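Local coordinates for protein AmbC (Sorangium cellulosum, PDB 5O15) that catalyses, as a bifunctional dehydratase-cyclase domain with a double hotdog fold, both dehydration and ring closure in ambruticin biosynthesis, at residues A[77-82]-A[138-143]; A[241-246]-A[287-292]; A[257-262]-A[272-277]. All blocks are in the same frame, centred on the assembly; numbering follows the deposited sequence.

Contact 1 (A[77-82]-A[138-143])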
loop_
_atom_site.group_PDB
_atom_site.type_symbol
_atom_site.label_atom_id
_atom_site.label_comp_id
_atom_site.label_asym_id
_atom_site.label_seq_id
_atom_site.Cartn_x
_atom_site.Cartn_y
_atom_site.Cartn_z
ATOM N N LEU A 77 -4.172 18.751 -0.444
ATOM C CA LEU A 77 -3.021 18.532 -1.285
ATOM C C LEU A 77 -3.230 17.273 -2.122
ATOM O O LEU A 77 -3.847 16.322 -1.644
ATOM C CB LEU A 77 -1.749 18.368 -0.449
ATOM C CG LEU A 77 -1.254 19.649 0.223
ATOM C CD1 LEU A 77 -0.104 19.362 1.212
ATOM C CD2 LEU A 77 -0.824 20.654 -0.846
ATOM N N PRO A 78 -2.694 17.234 -3.344
ATOM C CA PRO A 78 -3.054 16.148 -4.261
ATOM C C PRO A 78 -2.229 14.887 -4.144
ATOM O O PRO A 78 -2.616 13.879 -4.768
ATOM C CB PRO A 78 -2.877 16.800 -5.641
ATOM C CG PRO A 78 -1.816 17.816 -5.439
ATOM C CD PRO A 78 -2.058 18.382 -4.046
ATOM N N SER A 79 -1.111 14.886 -3.438
ATOM C CA SER A 79 -0.196 13.761 -3.525
ATOM C C SER A 79 0.556 13.538 -2.220
ATOM O O SER A 79 0.793 14.483 -1.423
ATOM C CB SER A 79 0.797 14.048 -4.640
ATOM O OG SER A 79 1.615 12.940 -4.884
ATOM N N VAL A 80 0.939 12.278 -2.010
ATOM C CA VAL A 80 1.936 11.882 -1.038
ATOM C C VAL A 80 3.274 11.930 -1.750
ATOM O O VAL A 80 3.606 11.058 -2.558
ATOM C CB VAL A 80 1.634 10.501 -0.471
ATOM C CG1 VAL A 80 2.682 10.092 0.539
ATOM C CG2 VAL A 80 0.243 10.489 0.116
ATOM N N SER A 81 4.040 12.985 -1.485
ATOM C CA SER A 81 5.324 13.132 -2.135
ATOM C C SER A 81 6.323 12.082 -1.650
ATOM O O SER A 81 7.060 11.507 -2.459
ATOM C CB SER A 81 5.835 14.536 -1.844
ATOM O OG SER A 81 7.191 14.681 -2.226
ATOM N N GLU A 82 6.371 11.819 -0.353
ATOM C CA GLU A 82 7.266 10.804 0.188
ATOM C C GLU A 82 6.603 10.169 1.394
ATOM O O GLU A 82 5.900 10.859 2.146
ATOM C CB GLU A 82 8.614 11.396 0.631
ATOM C CG GLU A 82 9.391 12.165 -0.438
ATOM C CD GLU A 82 9.789 11.300 -1.636
ATOM O OE1 GLU A 82 9.849 10.044 -1.502
ATOM O OE2 GLU A 82 10.045 11.883 -2.728
ATOM N N ALA A 138 2.499 18.611 -4.071
ATOM C CA ALA A 138 1.935 18.694 -5.412
ATOM C C ALA A 138 2.064 17.361 -6.147
ATOM O O ALA A 138 2.953 16.559 -5.870
ATOM C CB ALA A 138 2.647 19.803 -6.191
ATOM N N ALA A 139 1.174 17.137 -7.122
ATOM C CA ALA A 139 1.145 15.859 -7.821
ATOM C C ALA A 139 2.196 15.836 -8.926
ATOM O O ALA A 139 2.512 16.870 -9.529
ATOM C CB ALA A 139 -0.229 15.612 -8.424
ATOM N N PRO A 140 2.754 14.673 -9.206
ATOM C CA PRO A 140 3.736 14.543 -10.275
ATOM C C PRO A 140 3.002 14.496 -11.601
ATOM O O PRO A 140 1.767 14.495 -11.653
ATOM C CB PRO A 140 4.374 13.195 -9.969
ATOM C CG PRO A 140 3.256 12.412 -9.403
ATOM C CD PRO A 140 2.546 13.397 -8.511
ATOM N N ALA A 141 3.789 14.454 -12.672
ATOM C CA ALA A 141 3.224 14.459 -14.007
ATOM C C ALA A 141 2.274 13.284 -14.191
ATOM O O ALA A 141 2.453 12.208 -13.614
ATOM C CB ALA A 141 4.333 14.380 -15.055
ATOM N N ALA A 142 1.225 13.531 -14.957
ATOM C CA ALA A 142 0.314 12.463 -15.326
ATOM C C ALA A 142 1.016 11.435 -16.220
ATOM O O ALA A 142 1.917 11.763 -16.999
ATOM C CB ALA A 142 -0.895 13.048 -16.056
ATOM N N ALA A 143 0.609 10.175 -16.086
ATOM C CA ALA A 143 1.098 9.090 -16.944
ATOM C C ALA A 143 -0.053 8.471 -17.725
ATOM O O ALA A 143 -1.090 8.165 -17.142
ATOM C CB ALA A 143 1.768 7.995 -16.117
HETATM O O HOH W 1 4.088 13.899 -5.274
#
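Ala138 meets the 77-82 segment through its backbone rather than its methyl, which points away from it. Its CA lies 3.9 Å from Pro78 CG, and its carbonyl oxygen comes to 3.5 Å from Ser79 CB. The same carbonyl is tied to Ser79 through water: the water donates to Ala138 O at 3.0 Å and is also hydrogen-bonded to Ser79 OG at 2.7 Å. With OG anti to the backbone N (chi1 -173°), the hydroxyl sits where it can also bond to Val245 O on strand 236-247, so this buried oxygen has both a protein and a solvent partner.

At Ala139 the CA traces of the two segments come closest, its CA 5.0 Å from Ser79 CA. The pyrrolidine ring of Pro78 lies alongside: its CG is 3.5 Å from Ala139 N and its CB 4.0 Å from Ala139 CB, a small apolar patch on the protein surface. No direct hydrogen bond joins the segments here. In the double hotdog fold this is where the chain leaves strand 129-137, the antiparallel neighbour of strand 79-85, and sets out for strand 158-160. Backbone bonding of Ser79 with Gly137 comes just before the 138-143 segment departs. Strand 79-85 is flanked on its other edge by strand 236-247, and the outgoing segment turns toward that neighbour.

Pro140 follows this course. Its CD reaches to 3.8 Å from Ser79 OG, a van der Waals approach at the hydroxyl, while its ring also packs on Asp244. From here the backbone passes beyond strand 79-85: the carbonyl oxygens of Pro140 and Ala141 are held by two nitrogens of one guanidinium, NH2 and NE of Arg286 on strand 283-295.

Contact 2 (A[241-246]-A[287-292])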
loop_
_atom_site.group_PDB
_atom_site.type_symbol
_atom_site.label_atom_id
_atom_site.label_comp_id
_atom_site.label_asym_id
_atom_site.label_seq_id
_atom_site.Cartn_x
_atom_site.Cartn_y
_atom_site.Cartn_z
ATOM N N ALA A 241 9.560 2.394 1.568
ATOM C CA ALA A 241 9.430 3.769 1.123
ATOM C C ALA A 241 8.593 3.845 -0.136
ATOM O O ALA A 241 8.633 2.942 -0.975
ATOM C CB ALA A 241 10.782 4.426 0.883
ATOM N N TRP A 242 7.840 4.925 -0.251
ATOM C CA TRP A 242 7.023 5.250 -1.398
ATOM C C TRP A 242 7.284 6.699 -1.768
ATOM O O TRP A 242 7.554 7.548 -0.897
ATOM C CB TRP A 242 5.538 5.111 -1.081
ATOM C CG TRP A 242 5.096 3.751 -0.701
ATOM C CD1 TRP A 242 5.287 3.119 0.489
ATOM C CD2 TRP A 242 4.378 2.833 -1.530
ATOM N NE1 TRP A 242 4.716 1.876 0.459
ATOM C CE2 TRP A 242 4.141 1.678 -0.765
ATOM C CE3 TRP A 242 3.877 2.914 -2.824
ATOM C CZ2 TRP A 242 3.465 0.580 -1.267
ATOM C CZ3 TRP A 242 3.192 1.822 -3.334
ATOM C CH2 TRP A 242 3.002 0.656 -2.556
ATOM N N SER A 243 7.180 7.001 -3.061
ATOM C CA SER A 243 7.328 8.367 -3.559
ATOM C C SER A 243 6.217 8.674 -4.549
ATOM O O SER A 243 5.801 7.792 -5.315
ATOM C CB SER A 243 8.675 8.583 -4.262
ATOM O OG SER A 243 9.763 8.297 -3.407
ATOM N N ASP A 244 5.752 9.917 -4.548
ATOM C CA ASP A 244 4.866 10.436 -5.564
ATOM C C ASP A 244 3.642 9.555 -5.786
ATOM O O ASP A 244 3.404 9.030 -6.891
ATOM C CB ASP A 244 5.611 10.666 -6.868
ATOM C CG ASP A 244 6.597 11.783 -6.753
ATOM O OD1 ASP A 244 6.354 12.763 -6.015
ATOM O OD2 ASP A 244 7.643 11.646 -7.389
ATOM N N VAL A 245 2.848 9.388 -4.747
ATOM C CA VAL A 245 1.632 8.571 -4.810
ATOM C C VAL A 245 0.442 9.510 -4.899
ATOM O O VAL A 245 0.224 10.340 -3.986
ATOM C CB VAL A 245 1.487 7.678 -3.579
ATOM C CG1 VAL A 245 0.323 6.737 -3.788
ATOM C CG2 VAL A 245 2.749 6.901 -3.307
ATOM N N ALA A 246 -0.323 9.431 -5.973
ATOM C CA ALA A 246 -1.446 10.340 -6.148
ATOM C C ALA A 246 -2.633 9.533 -6.664
ATOM O O ALA A 246 -2.484 8.648 -7.546
ATOM C CB ALA A 246 -1.120 11.431 -7.152
ATOM N N ALA A 287 1.977 5.468 -8.319
ATOM C CA ALA A 287 3.077 5.620 -7.380
ATOM C C ALA A 287 4.363 5.737 -8.172
ATOM O O ALA A 287 4.730 4.801 -8.906
ATOM C CB ALA A 287 3.167 4.457 -6.397
ATOM N N GLY A 288 5.028 6.881 -8.083
ATOM C CA GLY A 288 6.236 7.066 -8.855
ATOM C C GLY A 288 7.310 6.073 -8.485
ATOM O O GLY A 288 8.020 5.560 -9.353
ATOM N N THR A 289 7.425 5.772 -7.200
ATOM C CA THR A 289 8.374 4.794 -6.702
ATOM C C THR A 289 7.782 4.057 -5.511
ATOM O O THR A 289 7.095 4.637 -4.651
ATOM C CB THR A 289 9.707 5.437 -6.259
ATOM O OG1 THR A 289 10.138 6.409 -7.227
ATOM C CG2 THR A 289 10.787 4.373 -6.124
ATOM N N PHE A 290 8.089 2.784 -5.480
ATOM C CA PHE A 290 7.930 1.910 -4.336
ATOM C C PHE A 290 9.289 1.260 -4.115
ATOM O O PHE A 290 9.913 0.840 -5.089
ATOM C CB PHE A 290 6.896 0.776 -4.810
ATOM C CG PHE A 290 6.902 -0.444 -3.955
ATOM C CD1 PHE A 290 6.259 -0.453 -2.744
ATOM C CD2 PHE A 290 7.508 -1.626 -4.391
ATOM C CE1 PHE A 290 6.264 -1.569 -1.956
ATOM C CE2 PHE A 290 7.522 -2.743 -3.588
ATOM C CZ PHE A 290 6.896 -2.712 -2.372
ATOM N N ARG A 291 9.757 1.166 -2.865
ATOM C CA ARG A 291 11.026 0.512 -2.572
ATOM C C ARG A 291 10.829 -0.500 -1.470
ATOM O O ARG A 291 10.198 -0.187 -0.455
ATOM C CB ARG A 291 12.072 1.515 -2.121
ATOM C CG ARG A 291 12.336 2.569 -3.121
ATOM C CD ARG A 291 13.668 3.211 -2.847
ATOM N NE ARG A 291 13.830 4.418 -3.636
ATOM C CZ ARG A 291 14.250 4.444 -4.898
ATOM N NH1 ARG A 291 14.564 3.321 -5.533
ATOM N NH2 ARG A 291 14.358 5.606 -5.526
ATOM N N ALA A 292 11.398 -1.690 -1.661
ATOM C CA ALA A 292 11.313 -2.755 -0.683
ATOM C C ALA A 292 12.694 -3.328 -0.429
ATOM O O ALA A 292 13.577 -3.255 -1.283
ATOM C CB ALA A 292 10.408 -3.882 -1.190
HETATM O O HOH W 2 8.862 8.925 -7.830
#
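Thr289 O is approached twice from the 241-246 strand: Ser243 N donates to it at 2.9 Å, and Trp242 CA adds a CA-H...O contact at 3.3 Å. Ala241 O similarly accepts from Arg291 N at 2.8 Å, with Phe290 CA close by. The strands run antiparallel at 178°, Trp242 opposite Phe290 in a non-hydrogen-bonded pair. Both rings lie on the side of the sheet that meets the helices. In the Phe290 conformer described, CD1 leads the ring edge onto the indole face, 3.3 Å from Trp242 CZ2, an edge-to-face pair with planes at 62°. Phe290 CG stands anti to its backbone N (chi1 162°), which carries the ring across to its neighbour. At the indole edge, in plane, Ala287 CB lies 4.0 Å from Trp242 CE3.

This places Trp242 between helices 61-75 and 211-225, the central helices of the two hotdogs, touching Val65 on one and Leu218 on the other. Replacing the indole by an alanine is likely to open a gap against both helices and leave the Phe290 edge without its ring face.

Beyond Ser243 the pairing is irregular. Gly288 and Thr289 both face Ser243 in a classic beta bulge, and Gly288 N donates to Asp244 O at 2.9 Å. A water bridges Asp244 OD2, at 3.0 Å, to Thr289 OG1.

Contact 3 (A[257-262]-A[272-277])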
loop_
_atom_site.group_PDB
_atom_site.type_symbol
_atom_site.label_atom_id
_atom_site.label_comp_id
_atom_site.label_asym_id
_atom_site.label_seq_id
_atom_site.Cartn_x
_atom_site.Cartn_y
_atom_site.Cartn_z
ATOM N N ALA A 257 -3.039 -2.945 -13.803
ATOM C CA ALA A 257 -1.820 -2.398 -13.253
ATOM C C ALA A 257 -0.681 -2.597 -14.231
ATOM O O ALA A 257 -0.574 -3.626 -14.914
ATOM C CB ALA A 257 -1.464 -3.111 -11.951
ATOM N N ARG A 258 0.215 -1.613 -14.218
ATOM C CA ARG A 258 1.514 -1.654 -14.859
ATOM C C ARG A 258 2.549 -1.372 -13.779
ATOM O O ARG A 258 2.537 -0.292 -13.168
ATOM C CB ARG A 258 1.626 -0.626 -15.979
ATOM C CG ARG A 258 2.962 -0.614 -16.664
ATOM C CD ARG A 258 3.031 0.475 -17.714
ATOM N NE ARG A 258 4.317 0.453 -18.410
ATOM C CZ ARG A 258 5.375 1.196 -18.082
ATOM N NH1 ARG A 258 5.325 2.060 -17.076
ATOM N NH2 ARG A 258 6.489 1.089 -18.794
ATOM N N VAL A 259 3.426 -2.324 -13.525
ATOM C CA VAL A 259 4.463 -2.220 -12.508
ATOM C C VAL A 259 5.784 -2.306 -13.254
ATOM O O VAL A 259 6.142 -3.357 -13.789
ATOM C CB VAL A 259 4.327 -3.330 -11.461
ATOM C CG1 VAL A 259 5.409 -3.176 -10.407
ATOM C CG2 VAL A 259 2.982 -3.324 -10.819
ATOM N N GLU A 260 6.518 -1.207 -13.282
ATOM C CA GLU A 260 7.769 -1.114 -14.014
ATOM C C GLU A 260 8.938 -1.220 -13.048
ATOM O O GLU A 260 9.142 -0.335 -12.210
ATOM C CB GLU A 260 7.839 0.173 -14.824
ATOM C CG GLU A 260 9.095 0.252 -15.655
ATOM C CD GLU A 260 8.954 1.175 -16.838
ATOM O OE1 GLU A 260 9.297 0.747 -17.963
ATOM O OE2 GLU A 260 8.474 2.306 -16.657
ATOM N N VAL A 261 9.681 -2.318 -13.170
ATOM C CA VAL A 261 10.753 -2.612 -12.237
ATOM C C VAL A 261 11.982 -1.800 -12.605
ATOM O O VAL A 261 12.391 -1.756 -13.769
ATOM C CB VAL A 261 11.044 -4.118 -12.226
ATOM C CG1 VAL A 261 12.110 -4.458 -11.230
ATOM C CG2 VAL A 261 9.774 -4.866 -11.912
ATOM N N GLU A 262 12.557 -1.141 -11.601
ATOM C CA GLU A 262 13.797 -0.397 -11.772
ATOM C C GLU A 262 14.973 -1.360 -11.727
ATOM O O GLU A 262 14.952 -2.344 -10.986
ATOM C CB GLU A 262 13.959 0.595 -10.621
ATOM C CG GLU A 262 13.584 2.024 -10.947
ATOM C CD GLU A 262 13.936 2.973 -9.815
ATOM O OE1 GLU A 262 13.112 3.855 -9.489
ATOM O OE2 GLU A 262 15.035 2.821 -9.238
ATOM N N ALA A 272 10.198 -0.178 -7.964
ATOM C CA ALA A 272 9.324 -0.154 -9.123
ATOM C C ALA A 272 8.412 1.065 -9.040
ATOM O O ALA A 272 8.186 1.619 -7.972
ATOM C CB ALA A 272 8.490 -1.428 -9.190
ATOM N N SER A 273 7.848 1.444 -10.187
ATOM C CA SER A 273 6.717 2.357 -10.268
ATOM C C SER A 273 5.446 1.543 -10.461
ATOM O O SER A 273 5.481 0.406 -10.961
ATOM C CB SER A 273 6.872 3.343 -11.444
ATOM O OG SER A 273 6.850 2.647 -12.690
ATOM N N ILE A 274 4.320 2.123 -10.077
ATOM C CA ILE A 274 3.023 1.461 -10.195
ATOM C C ILE A 274 2.050 2.420 -10.830
ATOM O O ILE A 274 1.891 3.550 -10.339
ATOM C CB ILE A 274 2.472 1.002 -8.833
ATOM C CG1 ILE A 274 3.434 0.044 -8.151
ATOM C CG2 ILE A 274 1.075 0.395 -8.980
ATOM C CD1 ILE A 274 3.085 -0.267 -6.708
ATOM N N GLU A 275 1.355 1.979 -11.863
ATOM C CA GLU A 275 0.292 2.750 -12.476
ATOM C C GLU A 275 -0.956 1.890 -12.511
ATOM O O GLU A 275 -0.883 0.717 -12.889
ATOM C CB GLU A 275 0.664 3.189 -13.882
ATOM C CG GLU A 275 1.885 4.083 -13.975
ATOM C CD GLU A 275 2.398 4.003 -15.385
ATOM O OE1 GLU A 275 1.671 4.442 -16.302
ATOM O OE2 GLU A 275 3.469 3.381 -15.599
ATOM N N LEU A 276 -2.096 2.470 -12.159
ATOM C CA LEU A 276 -3.364 1.752 -12.066
ATOM C C LEU A 276 -4.415 2.429 -12.925
ATOM O O LEU A 276 -4.552 3.656 -12.900
ATOM C CB LEU A 276 -3.827 1.708 -10.608
ATOM C CG LEU A 276 -2.818 1.103 -9.633
ATOM C CD1 LEU A 276 -3.281 1.218 -8.200
ATOM C CD2 LEU A 276 -2.531 -0.361 -9.955
ATOM N N ALA A 277 -5.167 1.613 -13.657
ATOM C CA ALA A 277 -6.225 2.050 -14.541
ATOM C C ALA A 277 -7.532 1.344 -14.210
ATOM O O ALA A 277 -7.549 0.163 -13.851
ATOM C CB ALA A 277 -5.844 1.768 -15.997
HETATM O O HOH W 3 4.465 1.742 -13.807
HETATM O O HOH W 4 8.421 3.786 -14.448
#
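The guanidinium of Arg258 takes the carboxylate of Glu275 at its edge: NH1 reaches OE2 at 2.7 Å, the oxygen lying close to the guanidinium plane and met nearly along its C-O axis. The two flat groups are turned 65° against each other, and of the two Glu275 oxygens OE2 alone meets the guanidinium, with the N-H...O angle bent to 143°. Glu260 engages the same guanidinium differently. Its OE1 lies 2.9 Å from Arg258 NH2, while Arg258 NH1 reaches Glu260 OE2 at 3.2 Å from above the carboxylate plane. Outside the pair, Tyr191 OH holds Arg258 NE and Trp147 NE1 holds Glu275 OE1, which restricts rotation of both groups. One arginine between two carboxylates is likely to favour their ionised forms.

Arg258 gets there by extension: CG is anti to the backbone N (chi1 179°) and the chain runs straight on to NE, alongside Glu275. On the same face of the hairpin, one water donates to Glu275 OE2 and to Arg258 O and accepts from Ser273 OG at 2.8 Å. A second water donates to Ser273 OG and to Glu260 OE2, so the serine hydroxyl joins the two bridges.

The segments are the arms of the antiparallel hairpin 254-261/269-277 in the second hotdog. Arg258 with Glu275 and Glu260 with Ser273 are its hydrogen-bonded pairs, each closed by two backbone bonds; Arg258 N reaches Glu275 O at 2.9 Å.

The opposite face is apolar. Ala257 CB meets Leu276 CD2 at 3.6 Å, and Val259 CG1 lies 3.7 Å from Ala272 CB, diagonally across, since Val259 itself pairs with Ile274 and Ala272 with Val261. Ile274 and Val261 carry this face onto helix 211-225, Ile274 packing on Ala217 and Leu218 and Val261 on Leu221.

How the contacts relate
The contacts follow one another across the antiparallel strand order 129-137, 79-85, 236-247, 283-295, 269-277, 254-261. Centres of contacts 1 and 2 lie about 10 Å apart, as do those of 2 and 3, while contacts 1 and 3 are about 15 Å apart. Contact 1 closes first along the chain; contact 3, the local hairpin, then falls between the two strands of contact 2. Strands 79-85 and 236-247 join the two hotdogs, bridged by Val80 O and Val245 N and by Glu82 with Ser243. Backbone bonding of Phe290 with Ala272 and Ala287 with Ile274 carries the pairing on to contact 3, so the three contacts trace continuity from the first hotdog into the second.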